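Local structure of MsStt7d protein (Micromonas, 4IX3) at residues 246-249 against 250-254; 276-280 against 281-285. The protein is a state transition kinase homolog whose catalytic domain, the part described here, has the canonical protein kinase fold and probably binds ATP and phosphorylates protein substrates. All coordinates share one frame; numbering follows the deposited sequence.

How the contacts relate
Along the chain the two contacts come in series, neither nested nor crossing: contact 1 is complete before contact 2 opens. Contact 1 is the first turns of helix 246-261 and closes no loop, since its residues follow one another along a single helix. The chain then passes through helix 268-280, and in contact 2 the link to helix 285-291 turns back over the last turn of that helix, closing a tight turn. Their centres are about 17 Å apart, yet they meet through W251 of contact 1, whose CH2 lies 3.9 Å from CE2 of Y278 and also packs on Y283. The indole thus ties the buried start of helix 246-261 to the end of helix 268-280.

Contact 1 of 2, residues 246-249 against 250-254; sequences DRFD and SWSAG
Four backbone hydrogen bonds join residues 246-249 to 250-254 in successive i to i+4 steps: S250 N to D246 O, W251 N to R247 O, S252 N to F248 O and A253 N to D249 O. The last is the shortest at 2.9 Å, whereas S250 N reaches D246 O at 3.3 Å.

Two waters add side-chain links. One donates to D246 OD1 at 2.8 Å and to S250 OG at 3.0 Å; the other bridges D249 OD1 and S252 OG in the same manner. Both serine hydroxyls lie beside their own backbone N (chi1 -64° and -56°), which turns them back toward the preceding turn. S250 OG also bonds to A327 O and S252 OG to Y215 O.

R247 NH1 donates to the syn lone pair of D246 OD1 in a 2.8 Å salt bridge, the oxygen lying 21° out of the guanidinium plane.

Van der Waals contact is slight, with F248 CE2 obliquely 4.0 Å from S252 OG.

The D249 carboxylate is gripped from outside: OD2 accepts from H160 NE2 and H166 N, OD1 from R167 N, as in other protein kinases, where an aspartate of helix αF holds the HRD segment of the catalytic loop; D168, next in sequence, binds magnesium. This buried acid pins helix 246-261 to the end of helix 141-161 and to H166 and R167, just after strand 164-165, while A253 packs on L152 and L153.

Contact 2 of 2, residues 276-280 against 281-285; sequences ADYKA and VGYDV
The rings of Y278 and Y283 stand almost perpendicular, planes at 89°, in an offset edge-to-face pair with the edge of Y283 toward the face of Y278. The nearest ring atoms are Y283 CD1 and Y278 CE2, 3.7 Å apart. Over the centre of the Y278 ring sits the backbone of Y283 itself, its CA 3.6 Å from the centroid in a CH-pi contact. With its CG anti to the backbone N (chi1 -179°), Y278 swings the ring out across the helix, so that one face lies against the backbone of Y283. V285 CG2 adds an apolar contact to Y278 CE1 at 3.5 Å.

The Y283 ring is covered in turn by K279, whose CA lies over one face, offset toward the rim, in a second CH-pi contact. The lysine chain runs alongside the tyrosine in the same direction, bringing CG within 3.5 Å of Y283 OH. The hydroxyl of Y278 is hydrogen-bonded to M319 O and Q316 OE1, which anchors the far end of its ring. With the ring cut back to an alanine, Y283 CA and the Y283 edge would probably lose the face they pack on, and M319 O and Q316 OE1 their hydroxyl partner.

Backbone bonds set the turn that brings the two tyrosines together. Y283 N reaches Y278 O at 2.8 Å and G282 N reaches K279 O at 3.0 Å, with G282 at positive phi. D284 then caps the following helix, its OD1 accepting from A287 N. The pattern is a Schellman motif ending helix 268-280, with the N-cap of helix 285-291, D284, two residues after G282, in the short connection between the two helices, away from the annotated sites.

Contact 1 of 2, residues 246-249 against 250-254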
loop_
_atom_site.group_PDB
_atom_site.type_symbol
_atom_site.label_atom_id
_atom_site.label_comp_id
_atom_site.label_asym_id
_atom_site.label_seq_id
_atom_site.Cartn_x
_atom_site.Cartn_y
_atom_site.Cartn_z
ATOM N N ASP B 246 22.733 -6.509 4.689
ATOM C CA ASP B 246 22.413 -7.796 4.066
ATOM C C ASP B 246 21.846 -8.816 5.053
ATOM O O ASP B 246 21.159 -9.737 4.655
ATOM C CB ASP B 246 23.651 -8.363 3.352
ATOM C CG ASP B 246 24.821 -8.516 4.297
ATOM O OD1 ASP B 246 25.350 -9.643 4.372
ATOM O OD2 ASP B 246 25.228 -7.510 4.925
ATOM N N ARG B 247 22.240 -8.666 6.323
ATOM C CA ARG B 247 21.727 -9.561 7.386
ATOM C C ARG B 247 20.229 -9.369 7.619
ATOM O O ARG B 247 19.576 -10.264 8.169
ATOM C CB ARG B 247 22.510 -9.410 8.692
ATOM C CG ARG B 247 23.666 -10.391 8.807
ATOM C CD ARG B 247 24.658 -10.388 7.647
ATOM N NE ARG B 247 25.887 -11.050 8.065
ATOM C CZ ARG B 247 27.088 -10.818 7.547
ATOM N NH1 ARG B 247 27.209 -10.074 6.447
ATOM N NH2 ARG B 247 28.170 -11.346 8.102
ATOM N N PHE B 248 19.625 -8.286 7.081
ATOM C CA PHE B 248 18.158 -8.232 7.051
ATOM C C PHE B 248 17.589 -9.371 6.205
ATOM O O PHE B 248 16.626 -10.068 6.586
ATOM C CB PHE B 248 17.714 -6.865 6.491
ATOM C CG PHE B 248 16.219 -6.672 6.508
ATOM C CD1 PHE B 248 15.618 -5.844 7.466
ATOM C CD2 PHE B 248 15.401 -7.195 5.518
ATOM C CE1 PHE B 248 14.223 -5.683 7.508
ATOM C CE2 PHE B 248 14.029 -7.012 5.513
ATOM C CZ PHE B 248 13.430 -6.249 6.531
ATOM N N ASP B 249 18.228 -9.602 5.049
ATOM C CA ASP B 249 17.815 -10.705 4.182
ATOM C C ASP B 249 18.127 -12.083 4.796
ATOM O O ASP B 249 17.366 -13.017 4.607
ATOM C CB ASP B 249 18.495 -10.642 2.810
ATOM C CG ASP B 249 17.934 -9.551 1.889
ATOM O OD1 ASP B 249 16.794 -9.061 2.101
ATOM O OD2 ASP B 249 18.626 -9.280 0.869
ATOM N N SER B 250 19.195 -12.160 5.586
ATOM C CA SER B 250 19.500 -13.443 6.259
ATOM C C SER B 250 18.368 -13.869 7.211
ATOM O O SER B 250 17.897 -15.006 7.176
ATOM C CB SER B 250 20.769 -13.316 7.071
ATOM O OG SER B 250 21.886 -13.071 6.218
ATOM N N TRP B 251 17.851 -12.898 7.988
ATOM C CA TRP B 251 16.743 -13.202 8.928
ATOM C C TRP B 251 15.510 -13.637 8.158
ATOM O O TRP B 251 14.883 -14.648 8.460
ATOM C CB TRP B 251 16.441 -11.961 9.737
ATOM C CG TRP B 251 15.240 -12.167 10.623
ATOM C CD1 TRP B 251 13.900 -12.000 10.291
ATOM C CD2 TRP B 251 15.261 -12.518 12.038
ATOM N NE1 TRP B 251 13.088 -12.336 11.341
ATOM C CE2 TRP B 251 13.859 -12.633 12.441
ATOM C CE3 TRP B 251 16.261 -12.828 12.963
ATOM C CZ2 TRP B 251 13.499 -12.970 13.743
ATOM C CZ3 TRP B 251 15.895 -13.194 14.259
ATOM C CH2 TRP B 251 14.533 -13.296 14.628
ATOM N N SER B 252 15.156 -12.906 7.071
ATOM C CA SER B 252 14.010 -13.320 6.287
ATOM C C SER B 252 14.182 -14.699 5.647
ATOM O O SER B 252 13.232 -15.455 5.603
ATOM C CB SER B 252 13.768 -12.310 5.151
ATOM O OG SER B 252 13.596 -10.990 5.635
ATOM N N ALA B 253 15.408 -15.010 5.209
ATOM C CA ALA B 253 15.665 -16.333 4.631
ATOM C C ALA B 253 15.516 -17.419 5.735
ATOM O O ALA B 253 15.027 -18.501 5.428
ATOM C CB ALA B 253 17.057 -16.403 4.028
ATOM N N GLY B 254 15.898 -17.116 6.980
ATOM C CA GLY B 254 15.625 -18.070 8.085
ATOM C C GLY B 254 14.141 -18.310 8.323
ATOM O O GLY B 254 13.724 -19.444 8.482
HETATM O O HOH W 1 23.603 -11.826 4.071
HETATM O O HOH W 2 14.212 -9.534 3.181
#

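Contact 2 of 2, residues 276-280 against 281-285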
loop_
_atom_site.group_PDB
_atom_site.type_symbol
_atom_site.label_atom_id
_atom_site.label_comp_id
_atom_site.label_asym_id
_atom_site.label_seq_id
_atom_site.Cartn_x
_atom_site.Cartn_y
_atom_site.Cartn_z
ATOM N N ALA B 276 7.557 -15.691 18.446
ATOM C CA ALA B 276 7.331 -15.118 19.769
ATOM C C ALA B 276 8.041 -15.970 20.810
ATOM O O ALA B 276 8.654 -15.443 21.746
ATOM C CB ALA B 276 5.843 -15.082 20.036
ATOM N N ASP B 277 7.934 -17.294 20.669
ATOM C CA ASP B 277 8.592 -18.194 21.627
ATOM C C ASP B 277 10.109 -18.096 21.473
ATOM O O ASP B 277 10.829 -18.113 22.460
ATOM C CB ASP B 277 8.147 -19.640 21.396
ATOM C CG ASP B 277 6.846 -19.977 22.120
ATOM O OD1 ASP B 277 6.506 -19.306 23.122
ATOM O OD2 ASP B 277 6.155 -20.916 21.675
ATOM N N TYR B 278 10.574 -17.952 20.228
ATOM C CA TYR B 278 12.001 -17.826 19.922
ATOM C C TYR B 278 12.608 -16.582 20.579
ATOM O O TYR B 278 13.625 -16.634 21.297
ATOM C CB TYR B 278 12.187 -17.820 18.394
ATOM C CG TYR B 278 13.631 -17.729 17.934
ATOM C CD1 TYR B 278 14.581 -18.697 18.277
ATOM C CD2 TYR B 278 14.019 -16.721 17.055
ATOM C CE1 TYR B 278 15.886 -18.607 17.797
ATOM C CE2 TYR B 278 15.310 -16.619 16.573
ATOM C CZ TYR B 278 16.229 -17.583 16.923
ATOM O OH TYR B 278 17.542 -17.518 16.470
ATOM N N LYS B 279 11.888 -15.468 20.459
ATOM C CA LYS B 279 12.297 -14.242 21.116
ATOM C C LYS B 279 12.302 -14.429 22.637
ATOM O O LYS B 279 13.239 -14.006 23.326
ATOM C CB LYS B 279 11.296 -13.144 20.733
ATOM C CG LYS B 279 11.482 -11.844 21.504
ATOM C CD LYS B 279 10.598 -10.760 20.898
ATOM C CE LYS B 279 10.419 -9.606 21.875
ATOM N NZ LYS B 279 11.747 -9.111 22.312
ATOM N N ALA B 280 11.241 -15.046 23.152
ATOM C CA ALA B 280 11.080 -15.214 24.602
ATOM C C ALA B 280 12.227 -16.044 25.215
ATOM O O ALA B 280 12.567 -15.833 26.371
ATOM C CB ALA B 280 9.715 -15.826 24.901
ATOM N N VAL B 281 12.848 -16.962 24.471
ATOM C CA VAL B 281 13.973 -17.754 25.023
ATOM C C VAL B 281 15.335 -17.210 24.577
ATOM O O VAL B 281 16.363 -17.918 24.594
ATOM C CB VAL B 281 13.864 -19.266 24.718
ATOM C CG1 VAL B 281 12.544 -19.830 25.232
ATOM C CG2 VAL B 281 14.046 -19.531 23.218
ATOM N N GLY B 282 15.313 -15.947 24.151
ATOM C CA GLY B 282 16.524 -15.188 23.885
ATOM C C GLY B 282 17.098 -15.511 22.520
ATOM O O GLY B 282 18.304 -15.469 22.349
ATOM N N TYR B 283 16.235 -15.767 21.532
ATOM C CA TYR B 283 16.676 -16.085 20.166
ATOM C C TYR B 283 17.714 -17.205 20.120
ATOM O O TYR B 283 18.721 -17.123 19.394
ATOM C CB TYR B 283 17.275 -14.846 19.492
ATOM C CG TYR B 283 16.369 -13.648 19.535
ATOM C CD1 TYR B 283 15.384 -13.442 18.557
ATOM C CD2 TYR B 283 16.515 -12.698 20.557
ATOM C CE1 TYR B 283 14.582 -12.292 18.628
ATOM C CE2 TYR B 283 15.729 -11.572 20.618
ATOM C CZ TYR B 283 14.758 -11.371 19.663
ATOM O OH TYR B 283 13.991 -10.241 19.755
ATOM N N ASP B 284 17.421 -18.264 20.872
ATOM C CA ASP B 284 18.348 -19.353 21.115
ATOM C C ASP B 284 17.558 -20.597 20.727
ATOM O O ASP B 284 16.592 -21.008 21.399
ATOM C CB ASP B 284 18.751 -19.357 22.603
ATOM C CG ASP B 284 19.693 -20.494 22.977
ATOM O OD1 ASP B 284 19.689 -21.561 22.336
ATOM O OD2 ASP B 284 20.386 -20.350 24.005
ATOM N N VAL B 285 17.933 -21.152 19.587
ATOM C CA VAL B 285 17.256 -22.304 19.036
ATOM C C VAL B 285 17.294 -23.532 19.985
ATOM O O VAL B 285 16.313 -24.255 20.122
ATOM C CB VAL B 285 17.869 -22.552 17.640
ATOM C CG1 VAL B 285 17.785 -23.988 17.186
ATOM C CG2 VAL B 285 17.336 -21.595 16.590
#